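Local coordinates for capsid Protein (Unidentified, PDB 4DMI) that probably serves as a structural building block of a phage capsid, five copies of the chain assembling into a pentamer, at residues 88-93 with 131-136; 105-110 with 147-152. All coordinates share one frame; numbering follows the deposited sequence.

In the fold
Contacts 1 and 2 belong to the same mixed beta sheet. Their centres lie 18 Å apart and their nearest atoms about 6 Å apart, so the two do not touch. Along the chain their segments alternate: 88-93, 105-110, 131-136, 147-152. Strand 83-95 is followed by strand 102-107, and strand 133-142 by strand 147-152. Each contact therefore pairs one early strand with one late strand, antiparallel in both cases. Strand 112-121 lies between them in the pairing and borders both 83-95 and 102-107. Both contacts also reach the third subunit, which ties this sheet to the pentamer.

Contact 1: 88-93 with 131-136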
ATOM      1  N   VAL B  88      -5.460   5.864 -13.986  0.62  5.11           N
ATOM      2  CA  VAL B  88      -6.036   6.366 -12.749  0.62  7.02           C
ATOM      3  C   VAL B  88      -6.957   7.531 -13.042  0.62  8.54           C
ATOM      4  O   VAL B  88      -6.717   8.324 -13.947  0.62  8.73           O
ATOM      5  CB  VAL B  88      -4.946   6.813 -11.757  0.62  8.81           C
ATOM      6  CG1 VAL B  88      -4.089   5.659 -11.359  0.62 17.75           C
ATOM      7  CG2 VAL B  88      -4.077   7.885 -12.355  0.62 11.39           C
ATOM      8  N   GLY B  89      -8.022   7.645 -12.265  1.00  5.36           N
ATOM      9  CA  GLY B  89      -8.992   8.691 -12.519  1.00  5.06           C
ATOM     10  C   GLY B  89     -10.308   8.483 -11.820  1.00  4.91           C
ATOM     11  O   GLY B  89     -10.359   7.803 -10.795  1.00  6.79           O
ATOM     12  N   ASN B  90     -11.360   9.091 -12.366  1.00  5.90           N
ATOM     13  CA  ASN B  90     -12.692   9.060 -11.750  1.00  5.60           C
ATOM     14  C   ASN B  90     -13.799   8.946 -12.777  1.00  6.35           C
ATOM     15  O   ASN B  90     -13.649   9.355 -13.939  1.00  6.48           O
ATOM     16  CB  ASN B  90     -12.953  10.315 -10.900  1.00  7.23           C
ATOM     17  CG  ASN B  90     -12.099  10.375  -9.651  1.00  7.59           C
ATOM     18  OD1 ASN B  90     -12.334   9.652  -8.683  1.00  8.03           O
ATOM     19  ND2 ASN B  90     -11.090  11.250  -9.666  1.00 10.25           N
ATOM     20  N   LEU B  91     -14.922   8.392 -12.329  1.00  5.72           N
ATOM     21  CA  LEU B  91     -16.148   8.350 -13.114  1.00  5.49           C
ATOM     22  C   LEU B  91     -17.214   9.158 -12.403  1.00  5.64           C
ATOM     23  O   LEU B  91     -17.231   9.242 -11.169  1.00  6.62           O
ATOM     24  CB  LEU B  91     -16.665   6.910 -13.187  1.00  5.97           C
ATOM     25  CG  LEU B  91     -15.663   5.794 -13.480  1.00  5.87           C
ATOM     26  CD1 LEU B  91     -16.325   4.434 -13.253  1.00  8.02           C
ATOM     27  CD2 LEU B  91     -15.162   5.918 -14.918  1.00  7.65           C
ATOM     28  N   SER B  92     -18.163   9.700 -13.153  1.00  6.09           N
ATOM     29  CA  SER B  92     -19.347  10.312 -12.556  1.00  6.35           C
ATOM     30  C   SER B  92     -20.302   9.263 -12.006  1.00  6.26           C
ATOM     31  O   SER B  92     -20.903   8.528 -12.785  1.00  8.18           O
ATOM     32  CB  SER B  92     -20.129  11.078 -13.630  1.00  7.89           C
ATOM     33  OG  SER B  92     -19.350  12.084 -14.265  1.00  8.96           O
ATOM     34  N   SER B  93     -20.503   9.208 -10.690  1.00  6.02           N
ATOM     35  CA  SER B  93     -21.460   8.222 -10.185  1.00  6.03           C
ATOM     36  C   SER B  93     -22.873   8.503 -10.648  1.00  6.58           C
ATOM     37  O   SER B  93     -23.287   9.655 -10.819  1.00  8.94           O
ATOM     38  CB  SER B  93     -21.438   8.099  -8.654  1.00  6.54           C
ATOM     39  OG  SER B  93     -22.172   9.153  -8.032  1.00  6.65           O
ATOM     40  N   SER B 131     -24.377  12.854  -6.657  1.00  8.56           N
ATOM     41  CA  SER B 131     -23.319  12.116  -7.317  1.00  7.84           C
ATOM     42  C   SER B 131     -21.951  12.480  -6.740  1.00  6.45           C
ATOM     43  O   SER B 131     -21.715  13.617  -6.303  1.00  7.32           O
ATOM     44  CB  SER B 131     -23.372  12.434  -8.817  1.00  9.16           C
ATOM     45  OG  SER B 131     -22.268  11.923  -9.553  1.00  6.89           O
ATOM     46  N   VAL B 132     -21.058  11.494  -6.743  1.00  5.97           N
ATOM     47  CA  VAL B 132     -19.678  11.630  -6.281  1.00  6.22           C
ATOM     48  C   VAL B 132     -18.756  11.030  -7.333  1.00  7.86           C
ATOM     49  O   VAL B 132     -19.193  10.222  -8.164  1.00  6.99           O
ATOM     50  CB  VAL B 132     -19.449  10.904  -4.926  1.00  5.31           C
ATOM     51  CG1 VAL B 132     -20.234  11.590  -3.817  1.00  7.73           C
ATOM     52  CG2 VAL B 132     -19.824   9.409  -5.022  1.00  7.32           C
ATOM     53  N   PRO B 133     -17.472  11.413  -7.323  1.00  5.47           N
ATOM     54  CA  PRO B 133     -16.533  10.679  -8.174  1.00  6.29           C
ATOM     55  C   PRO B 133     -16.416   9.215  -7.739  1.00  6.55           C
ATOM     56  O   PRO B 133     -16.486   8.905  -6.538  1.00  7.29           O
ATOM     57  CB  PRO B 133     -15.194  11.394  -7.920  1.00  6.39           C
ATOM     58  CG  PRO B 133     -15.353  12.070  -6.568  1.00  6.67           C
ATOM     59  CD  PRO B 133     -16.812  12.463  -6.523  1.00  6.76           C
ATOM     60  N   VAL B 134     -16.277   8.322  -8.711  1.00  4.92           N
ATOM     61  CA  VAL B 134     -15.969   6.924  -8.425  1.00  6.69           C
ATOM     62  C   VAL B 134     -14.536   6.686  -8.884  1.00  7.28           C
ATOM     63  O   VAL B 134     -14.250   6.657 -10.081  1.00  6.26           O
ATOM     64  CB  VAL B 134     -16.908   5.974  -9.180  1.00  6.37           C
ATOM     65  CG1 VAL B 134     -16.626   4.513  -8.793  1.00 10.15           C
ATOM     66  CG2 VAL B 134     -18.372   6.330  -8.916  1.00  7.62           C
ATOM     67  N   PRO B 135     -13.609   6.560  -7.936  1.00  6.30           N
ATOM     68  CA  PRO B 135     -12.207   6.457  -8.362  1.00  6.78           C
ATOM     69  C   PRO B 135     -11.804   5.090  -8.884  1.00  7.26           C
ATOM     70  O   PRO B 135     -12.384   4.049  -8.546  1.00  9.40           O
ATOM     71  CB  PRO B 135     -11.427   6.784  -7.078  1.00  6.02           C
ATOM     72  CG  PRO B 135     -12.392   6.402  -5.949  1.00  7.51           C
ATOM     73  CD  PRO B 135     -13.756   6.756  -6.485  1.00  6.08           C
ATOM     74  N   PHE B 136     -10.794   5.102  -9.744  1.00  7.31           N
ATOM     75  CA  PHE B 136     -10.150   3.864 -10.171  1.00  7.11           C
ATOM     76  C   PHE B 136      -8.646   4.080 -10.239  1.00  6.85           C
ATOM     77  O   PHE B 136      -8.175   5.208 -10.464  1.00  7.06           O
ATOM     78  CB  PHE B 136     -10.712   3.351 -11.514  1.00  6.57           C
ATOM     79  CG  PHE B 136     -10.630   4.363 -12.626  1.00  5.31           C
ATOM     80  CD1 PHE B 136      -9.462   4.509 -13.365  1.00  6.37           C
ATOM     81  CD2 PHE B 136     -11.711   5.194 -12.904  1.00  5.35           C
ATOM     82  CE1 PHE B 136      -9.382   5.467 -14.378  1.00  8.76           C
ATOM     83  CE2 PHE B 136     -11.642   6.147 -13.916  1.00  7.30           C
ATOM     84  CZ  PHE B 136     -10.474   6.284 -14.649  1.00 10.54           C
TER
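Gly89 and Phe136 pair through both backbone bonds of an antiparallel ladder. Gly89 N donates to Phe136 O at 3.0 Å, and Phe136 N donates to Gly89 O. Leu91 and Val134 form the next hydrogen-bonded pair; Val134 N reaches Leu91 O at 2.8 Å, and Leu91 N donates back to Val134 O. Pro133 and Pro135 have no N-H to give, and both sit in non-hydrogen-bonded pairs, facing Ser92 and Asn90. Beyond the strand ends Ser93 carries the pairing on. Ser93 N donates to Val132 O, and Ser93 OG accepts from Val132 N at 2.9 Å, nearly straight at 166°. Ser131 OG, anti to its own backbone N (chi1 171°), donates to Ser93 O at 2.8 Å. The same OG is also hydrogen-bonded to Ser122 N of the second subunit. Phe136 CG stands between backbone N and carbonyl carbon (chi1 56°), which lays the ring over Gly89. The CA of Gly89 is 3.9 Å from the ring centroid, a CH-pi contact over the face. Leu91 CD2 meets Phe136 CE2 obliquely at 3.7 Å. On the face of Asn90, OD1 lies 3.4 Å from Pro133 CB. Strand 158-167 bonds to the other edge of strand 83-95, while Leu91 and Phe136 pack on Ala116 of strand 112-121.

Contact 2: 105-110 with 147-152; sequences EVTDGI and TLQARS
Glu105 meets Arg151 and Gln149 on one face of an antiparallel strand pair, part of the larger mixed sheet. Its OE2 forms a salt bridge with Arg151 NE at 2.9 Å. NE comes from the syn side but well out of the carboxylate plane, while the carboxylate lies at the edge of the guanidinium. Gln149 NE2 reaches the same oxygen from the anti side, at 2.6 Å. In the conformer described, two donors meet OE2 from different sides, which would probably stabilise its negative charge. Arg151 NH2 adds only a weak bond to Glu105 OE1. Glu105 and Gln149 both place CG between backbone N and carbonyl carbon (chi1 63° and 67°) and then run extended, crossing with their CG atoms 3.5 Å apart. Beneath them the backbones pair: Glu105 N donates to Gln149 O at 3.0 Å, and Gln149 N returns a bond to Glu105 O. Thr107 and Thr147 form the next hydrogen-bonded pair, their side chains side by side. On the other face, Val106 CG2 rests 3.6 Å from Thr147 O. Val106 also packs on Leu63 of the third subunit. Past the strand, Thr107 OG1 accepts from Gly109 N in an ST turn and also bonds to Thr111 O. An Asx turn overlaps it, offset by one residue: Ile110 N donates to Asp108 OD1 at 2.8 Å.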
ATOM      1  N   GLU B 105     -13.091   0.388 -19.870  0.50  6.92           N
ATOM      2  CA  GLU B 105     -13.238  -0.990 -20.321  0.50  7.24           C
ATOM      3  C   GLU B 105     -12.124  -1.435 -21.253  0.50 13.13           C
ATOM      4  O   GLU B 105     -11.489  -0.631 -21.940  0.50  7.66           O
ATOM      5  CB  GLU B 105     -14.600  -1.209 -20.990  0.50 12.71           C
ATOM      6  CG  GLU B 105     -14.804  -0.389 -22.249  0.50  8.14           C
ATOM      7  CD  GLU B 105     -16.259  -0.309 -22.654  0.50 15.58           C
ATOM      8  OE1 GLU B 105     -17.106  -0.776 -21.865  0.50 15.57           O
ATOM      9  OE2 GLU B 105     -16.549   0.214 -23.758  0.50 16.19           O
ATOM     10  N   VAL B 106     -11.900  -2.749 -21.273  1.00  7.73           N
ATOM     11  CA  VAL B 106     -10.927  -3.351 -22.174  1.00  8.13           C
ATOM     12  C   VAL B 106     -11.695  -4.250 -23.138  1.00 12.38           C
ATOM     13  O   VAL B 106     -12.685  -4.871 -22.760  1.00 10.60           O
ATOM     14  CB  VAL B 106      -9.820  -4.116 -21.409  1.00 10.24           C
ATOM     15  CG1 VAL B 106     -10.401  -5.191 -20.500  1.00 10.65           C
ATOM     16  CG2 VAL B 106      -8.807  -4.715 -22.379  1.00 19.83           C
ATOM     17  N   THR B 107     -11.270  -4.272 -24.398  1.00 10.82           N
ATOM     18  CA  THR B 107     -11.991  -4.999 -25.439  1.00 10.68           C
ATOM     19  C   THR B 107     -11.041  -5.484 -26.515  1.00 15.41           C
ATOM     20  O   THR B 107      -9.974  -4.903 -26.716  1.00 14.15           O
ATOM     21  CB  THR B 107     -13.067  -4.101 -26.102  1.00 11.77           C
ATOM     22  OG1 THR B 107     -13.849  -4.870 -27.025  1.00 14.96           O
ATOM     23  CG2 THR B 107     -12.424  -2.936 -26.855  1.00 18.02           C
ATOM     24  N   ASP B 108     -11.436  -6.547 -27.205  1.00 12.47           N
ATOM     25  CA  ASP B 108     -10.737  -6.980 -28.412  1.00 11.88           C
ATOM     26  C   ASP B 108     -11.669  -6.916 -29.617  1.00 15.17           C
ATOM     27  O   ASP B 108     -11.336  -7.405 -30.698  1.00 19.02           O
ATOM     28  CB  ASP B 108     -10.176  -8.397 -28.253  1.00 14.47           C
ATOM     29  CG  ASP B 108     -11.260  -9.441 -27.964  1.00 14.33           C
ATOM     30  OD1 ASP B 108     -12.457  -9.080 -27.901  1.00 16.24           O
ATOM     31  OD2 ASP B 108     -10.902 -10.629 -27.787  1.00 18.81           O
ATOM     32  N   GLY B 109     -12.838  -6.313 -29.420  1.00 16.17           N
ATOM     33  CA  GLY B 109     -13.836  -6.229 -30.473  1.00 22.13           C
ATOM     34  C   GLY B 109     -14.767  -7.426 -30.515  1.00 25.77           C
ATOM     35  O   GLY B 109     -15.780  -7.409 -31.220  1.00 31.10           O
ATOM     36  N   ILE B 110     -14.418  -8.475 -29.775  1.00 20.27           N
ATOM     37  CA  ILE B 110     -15.258  -9.665 -29.685  1.00 15.85           C
ATOM     38  C   ILE B 110     -16.003  -9.628 -28.360  1.00 19.34           C
ATOM     39  O   ILE B 110     -17.220  -9.811 -28.311  1.00 25.80           O
ATOM     40  CB  ILE B 110     -14.430 -10.962 -29.778  1.00 17.32           C
ATOM     41  CG1 ILE B 110     -13.700 -11.032 -31.122  1.00 21.97           C
ATOM     42  CG2 ILE B 110     -15.314 -12.199 -29.585  1.00 18.25           C
ATOM     43  CD1 ILE B 110     -12.727 -12.190 -31.227  1.00 25.88           C
ATOM     44  N   THR B 147      -7.775  -3.246 -26.800  1.00 10.08           N
ATOM     45  CA  THR B 147      -7.902  -1.793 -26.652  1.00 10.33           C
ATOM     46  C   THR B 147      -8.376  -1.472 -25.243  1.00 10.91           C
ATOM     47  O   THR B 147      -9.298  -2.107 -24.745  1.00 12.25           O
ATOM     48  CB  THR B 147      -8.910  -1.224 -27.664  1.00 12.35           C
ATOM     49  OG1 THR B 147      -8.470  -1.511 -29.003  1.00 16.46           O
ATOM     50  CG2 THR B 147      -9.087   0.284 -27.492  1.00 16.21           C
ATOM     51  N   LEU B 148      -7.734  -0.499 -24.601  1.00  8.63           N
ATOM     52  CA  LEU B 148      -8.176   0.045 -23.322  1.00  8.85           C
ATOM     53  C   LEU B 148      -8.842   1.372 -23.643  1.00 12.29           C
ATOM     54  O   LEU B 148      -8.252   2.213 -24.337  1.00 10.71           O
ATOM     55  CB  LEU B 148      -6.981   0.266 -22.400  1.00  9.96           C
ATOM     56  CG  LEU B 148      -7.216   1.003 -21.081  1.00  9.47           C
ATOM     57  CD1 LEU B 148      -8.096   0.185 -20.142  1.00 11.83           C
ATOM     58  CD2 LEU B 148      -5.871   1.322 -20.454  1.00 11.43           C
ATOM     59  N   GLN B 149     -10.066   1.569 -23.161  1.00  9.67           N
ATOM     60  CA  GLN B 149     -10.833   2.761 -23.532  1.00  9.81           C
ATOM     61  C   GLN B 149     -11.687   3.332 -22.404  1.00  9.46           C
ATOM     62  O   GLN B 149     -12.012   2.651 -21.429  1.00  9.56           O
ATOM     63  CB  GLN B 149     -11.705   2.458 -24.766  1.00 10.11           C
ATOM     64  CG  GLN B 149     -12.811   1.440 -24.486  1.00 10.74           C
ATOM     65  CD  GLN B 149     -13.515   0.935 -25.743  1.00 15.49           C
ATOM     66  OE1 GLN B 149     -12.990   1.031 -26.855  1.00 15.88           O
ATOM     67  NE2 GLN B 149     -14.719   0.405 -25.567  1.00 19.54           N
ATOM     68  N   ALA B 150     -12.017   4.609 -22.540  1.00  8.56           N
ATOM     69  CA  ALA B 150     -12.956   5.286 -21.653  1.00  7.48           C
ATOM     70  C   ALA B 150     -14.205   5.530 -22.478  1.00  9.85           C
ATOM     71  O   ALA B 150     -14.124   5.970 -23.628  1.00 11.38           O
ATOM     72  CB  ALA B 150     -12.371   6.592 -21.193  1.00  9.10           C
ATOM     73  N   ARG B 151     -15.365   5.259 -21.905  1.00  8.97           N
ATOM     74  CA  ARG B 151     -16.606   5.447 -22.637  1.00  8.54           C
ATOM     75  C   ARG B 151     -17.673   6.106 -21.772  1.00 11.01           C
ATOM     76  O   ARG B 151     -17.950   5.655 -20.655  1.00 10.21           O
ATOM     77  CB  ARG B 151     -17.114   4.104 -23.170  1.00 11.67           C
ATOM     78  CG  ARG B 151     -18.419   4.204 -23.944  1.00 12.76           C
ATOM     79  CD  ARG B 151     -18.749   2.892 -24.636  1.00 13.26           C
ATOM     80  NE  ARG B 151     -18.975   1.804 -23.686  1.00 13.85           N
ATOM     81  CZ  ARG B 151     -20.165   1.482 -23.187  1.00 14.64           C
ATOM     82  NH1 ARG B 151     -21.248   2.165 -23.540  1.00 16.12           N
ATOM     83  NH2 ARG B 151     -20.273   0.472 -22.341  1.00 17.03           N
ATOM     84  N   SER B 152     -18.250   7.184 -22.293  1.00 10.81           N
ATOM     85  CA  SER B 152     -19.432   7.822 -21.727  1.00  9.47           C
ATOM     86  C   SER B 152     -20.512   7.833 -22.793  1.00 10.56           C
ATOM     87  O   SER B 152     -20.251   8.231 -23.937  1.00 11.95           O
ATOM     88  CB  SER B 152     -19.126   9.262 -21.324  1.00 10.95           C
ATOM     89  OG  SER B 152     -20.327  10.024 -21.287  1.00 11.48           O
TER
HETATM   90  O   HOH W   1      -9.388  -3.770 -29.951  1.00 23.07           O